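Local coordinates for protein glucosidase (Croceicoccus marinus, PDB 5Z3K) that probably hydrolyses O-glycosidic bonds, as a beta-glucosidase of glycoside hydrolase family 39, at residues T258-S266 with M291-F302. Sequence-based numbering, arbitrary orientation.
Sequences TELLLSYWS and MQDSEVDKAIFF
W265 lies between two residues of 291-302, with selenomethionine M291 on one face of its indole and F301 on the other. From CB of W265, chi1 of 77° sets CG between the backbone N and the carbonyl carbon, and the ring swings toward 298-301. CD1 comes up to I300 O at 3.3 Å, and NE1 passes A299 CB at 3.9 Å. The five-membered ring has F301 CA over one face and M291 SE over the other, a Met-aromatic contact. Farther out, M291 CE sits 3.6 Å from the centroid of the six-membered ring, almost on its normal, making a CH-pi contact. At the far rim, W265 CZ2 meets F301 CD1 at 3.7 Å, and CH2 is equally close to it; here the F301 ring turns its edge to the indole face, the planes 75° apart.

The two strands that carry W265 and F301 run parallel, with L262 N bonded to K298 O at 2.8 Å and L262 O taking I300 N. Farther along, F302 N donates to W265 O. At the other end D297 doubles the grip on L260: its backbone N donates to L260 O, and its OD2 receives L260 N at 2.9 Å, on the anti side of the carboxylate. K298 NZ forms a salt bridge with E259 OE1 at 3.2 Å, the hydrogen bond within it weak.

Strands 259-266 and 298-301 are the last two of the eight parallel strands in a TIM barrel, joined by helix 277-291 in a beta-alpha-beta crossover. W265 and F301 pack outward on L284 of that helix, and F239 of helix 238-252 meets W265 edge-to-face. On its other side, strand 259-266 pairs with 223-229, while the hydroxyls of S263 and Y264 bond to E153 and D156.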
# COMPACT_ATOMS: atom_id res chain seq x y z
N THR A 258 -2.47 -14.63 12.16
CA THR A 258 -1.50 -13.72 11.57
C THR A 258 -2.12 -12.99 10.38
O THR A 258 -2.75 -13.62 9.53
CB THR A 258 -0.26 -14.50 11.13
OG1 THR A 258 0.40 -15.04 12.29
CG2 THR A 258 0.69 -13.62 10.35
N GLU A 259 -1.94 -11.67 10.33
CA GLU A 259 -2.48 -10.89 9.23
C GLU A 259 -1.59 -10.98 7.99
O GLU A 259 -0.39 -11.31 8.07
CB GLU A 259 -2.64 -9.42 9.64
CG GLU A 259 -3.68 -9.19 10.73
CD GLU A 259 -4.00 -7.72 10.92
OE1 GLU A 259 -3.43 -6.89 10.19
OE2 GLU A 259 -4.84 -7.41 11.79
N LEU A 260 -2.18 -10.71 6.83
CA LEU A 260 -1.44 -10.60 5.58
C LEU A 260 -1.21 -9.13 5.27
O LEU A 260 -2.17 -8.36 5.13
CB LEU A 260 -2.20 -11.27 4.43
CG LEU A 260 -2.42 -12.78 4.52
CD1 LEU A 260 -2.67 -13.34 3.12
CD2 LEU A 260 -1.24 -13.46 5.20
N LEU A 261 0.05 -8.72 5.15
CA LEU A 261 0.37 -7.34 4.84
C LEU A 261 1.01 -7.26 3.47
O LEU A 261 2.06 -7.87 3.23
CB LEU A 261 1.31 -6.75 5.90
CG LEU A 261 1.33 -5.22 6.01
CD1 LEU A 261 1.76 -4.83 7.42
CD2 LEU A 261 2.27 -4.63 4.98
N LEU A 262 0.38 -6.51 2.57
CA LEU A 262 0.86 -6.32 1.21
C LEU A 262 1.80 -5.12 1.22
O LEU A 262 1.37 -3.97 1.16
CB LEU A 262 -0.33 -6.14 0.27
CG LEU A 262 -0.16 -5.92 -1.23
CD1 LEU A 262 0.81 -6.94 -1.86
CD2 LEU A 262 -1.54 -5.93 -1.91
N SER A 263 3.12 -5.39 1.32
CA SER A 263 4.09 -4.32 1.56
C SER A 263 4.41 -3.49 0.32
O SER A 263 4.90 -2.36 0.46
CB SER A 263 5.39 -4.92 2.11
OG SER A 263 5.28 -5.10 3.51
N TYR A 264 4.19 -4.05 -0.87
CA TYR A 264 4.30 -3.33 -2.14
C TYR A 264 3.17 -3.80 -3.02
O TYR A 264 2.99 -5.01 -3.18
CB TYR A 264 5.58 -3.62 -2.92
CG TYR A 264 6.94 -3.27 -2.36
CD1 TYR A 264 7.52 -4.05 -1.37
CD2 TYR A 264 7.69 -2.25 -2.92
CE1 TYR A 264 8.80 -3.78 -0.89
CE2 TYR A 264 8.98 -1.96 -2.45
CZ TYR A 264 9.53 -2.73 -1.44
OH TYR A 264 10.81 -2.45 -0.97
N TRP A 265 2.48 -2.87 -3.65
CA TRP A 265 1.58 -3.23 -4.73
C TRP A 265 1.50 -2.05 -5.69
O TRP A 265 1.46 -0.89 -5.26
CB TRP A 265 0.19 -3.64 -4.23
CG TRP A 265 -0.73 -2.53 -3.78
CD1 TRP A 265 -0.90 -2.08 -2.51
CD2 TRP A 265 -1.66 -1.80 -4.60
NE1 TRP A 265 -1.86 -1.09 -2.48
CE2 TRP A 265 -2.34 -0.90 -3.75
CE3 TRP A 265 -1.98 -1.82 -5.96
CZ2 TRP A 265 -3.32 -0.03 -4.22
CZ3 TRP A 265 -2.96 -0.94 -6.43
CH2 TRP A 265 -3.61 -0.06 -5.55
N SER A 266 1.46 -2.36 -6.98
CA SER A 266 1.54 -1.38 -8.04
C SER A 266 1.19 -2.08 -9.34
O SER A 266 1.33 -3.30 -9.45
CB SER A 266 2.95 -0.77 -8.12
OG SER A 266 2.98 0.27 -9.06
N MSE A 291 -9.35 -5.58 -4.05
CA MSE A 291 -8.68 -6.15 -2.88
C MSE A 291 -9.42 -5.82 -1.60
O MSE A 291 -9.11 -6.37 -0.55
CB MSE A 291 -7.22 -5.67 -2.80
CG MSE A 291 -7.07 -4.24 -2.32
SE MSE A 291 -5.19 -3.83 -2.01
CE MSE A 291 -4.55 -3.74 -3.84
N GLN A 292 -10.42 -4.93 -1.67
CA GLN A 292 -11.25 -4.68 -0.49
C GLN A 292 -11.96 -5.95 -0.03
O GLN A 292 -12.25 -6.11 1.16
CB GLN A 292 -12.25 -3.56 -0.78
CG GLN A 292 -13.24 -3.24 0.36
CD GLN A 292 -12.63 -2.50 1.55
OE1 GLN A 292 -13.24 -2.43 2.61
NE2 GLN A 292 -11.43 -1.93 1.37
N ASP A 293 -12.24 -6.86 -0.97
CA ASP A 293 -12.81 -8.17 -0.70
C ASP A 293 -11.72 -9.21 -0.95
O ASP A 293 -11.62 -9.79 -2.04
CB ASP A 293 -14.03 -8.40 -1.58
CG ASP A 293 -15.13 -7.40 -1.33
OD1 ASP A 293 -15.45 -7.20 -0.13
OD2 ASP A 293 -15.65 -6.81 -2.30
N SER A 294 -10.86 -9.43 0.04
CA SER A 294 -9.70 -10.29 -0.18
C SER A 294 -9.09 -10.65 1.16
O SER A 294 -9.50 -10.15 2.21
CB SER A 294 -8.65 -9.60 -1.06
OG SER A 294 -7.89 -8.68 -0.28
N GLU A 295 -8.07 -11.51 1.12
CA GLU A 295 -7.32 -11.84 2.32
C GLU A 295 -6.29 -10.79 2.70
O GLU A 295 -5.60 -10.96 3.71
CB GLU A 295 -6.65 -13.21 2.15
CG GLU A 295 -7.65 -14.34 1.86
CD GLU A 295 -8.66 -14.54 2.99
OE1 GLU A 295 -8.32 -14.26 4.15
OE2 GLU A 295 -9.78 -15.00 2.70
N VAL A 296 -6.16 -9.70 1.93
CA VAL A 296 -5.28 -8.61 2.31
C VAL A 296 -5.84 -7.91 3.54
O VAL A 296 -7.00 -7.47 3.56
CB VAL A 296 -5.09 -7.61 1.15
CG1 VAL A 296 -4.20 -6.45 1.59
CG2 VAL A 296 -4.52 -8.31 -0.08
N ASP A 297 -5.01 -7.77 4.58
CA ASP A 297 -5.43 -7.09 5.79
C ASP A 297 -4.90 -5.67 5.89
O ASP A 297 -5.54 -4.81 6.52
CB ASP A 297 -4.98 -7.87 7.03
CG ASP A 297 -5.69 -9.20 7.16
OD1 ASP A 297 -6.93 -9.23 7.00
OD2 ASP A 297 -5.02 -10.22 7.39
N LYS A 298 -3.74 -5.41 5.29
CA LYS A 298 -3.13 -4.09 5.22
C LYS A 298 -2.38 -4.01 3.90
O LYS A 298 -1.79 -5.01 3.46
CB LYS A 298 -2.16 -3.83 6.37
CG LYS A 298 -2.78 -3.85 7.75
CD LYS A 298 -3.67 -2.66 7.97
CE LYS A 298 -3.93 -2.45 9.48
NZ LYS A 298 -3.79 -3.73 10.24
N ALA A 299 -2.38 -2.84 3.27
CA ALA A 299 -1.81 -2.69 1.95
C ALA A 299 -1.00 -1.41 1.85
O ALA A 299 -1.40 -0.39 2.43
CB ALA A 299 -2.90 -2.69 0.87
N ILE A 300 0.10 -1.48 1.09
CA ILE A 300 1.06 -0.38 0.92
C ILE A 300 1.22 -0.18 -0.59
O ILE A 300 1.92 -0.96 -1.25
CB ILE A 300 2.42 -0.68 1.57
CG1 ILE A 300 2.28 -1.07 3.05
CG2 ILE A 300 3.35 0.51 1.43
CD1 ILE A 300 1.88 0.10 3.96
N PHE A 301 0.59 0.86 -1.13
CA PHE A 301 0.76 1.19 -2.53
C PHE A 301 2.16 1.75 -2.79
O PHE A 301 2.63 2.61 -2.05
CB PHE A 301 -0.27 2.22 -2.97
CG PHE A 301 -0.04 2.73 -4.37
CD1 PHE A 301 -0.51 2.01 -5.46
CD2 PHE A 301 0.66 3.92 -4.59
CE1 PHE A 301 -0.31 2.46 -6.76
CE2 PHE A 301 0.88 4.38 -5.87
CZ PHE A 301 0.40 3.65 -6.97
N PHE A 302 2.77 1.31 -3.89
CA PHE A 302 4.15 1.66 -4.24
C PHE A 302 4.15 2.46 -5.54
O PHE A 302 3.76 1.92 -6.58
CB PHE A 302 4.98 0.38 -4.40
CG PHE A 302 6.42 0.62 -4.75
CD1 PHE A 302 7.32 1.06 -3.79
CD2 PHE A 302 6.88 0.41 -6.04
CE1 PHE A 302 8.66 1.28 -4.11
CE2 PHE A 302 8.22 0.63 -6.37
CZ PHE A 302 9.11 1.06 -5.39
O HOH W 1 3.01 2.86 -9.08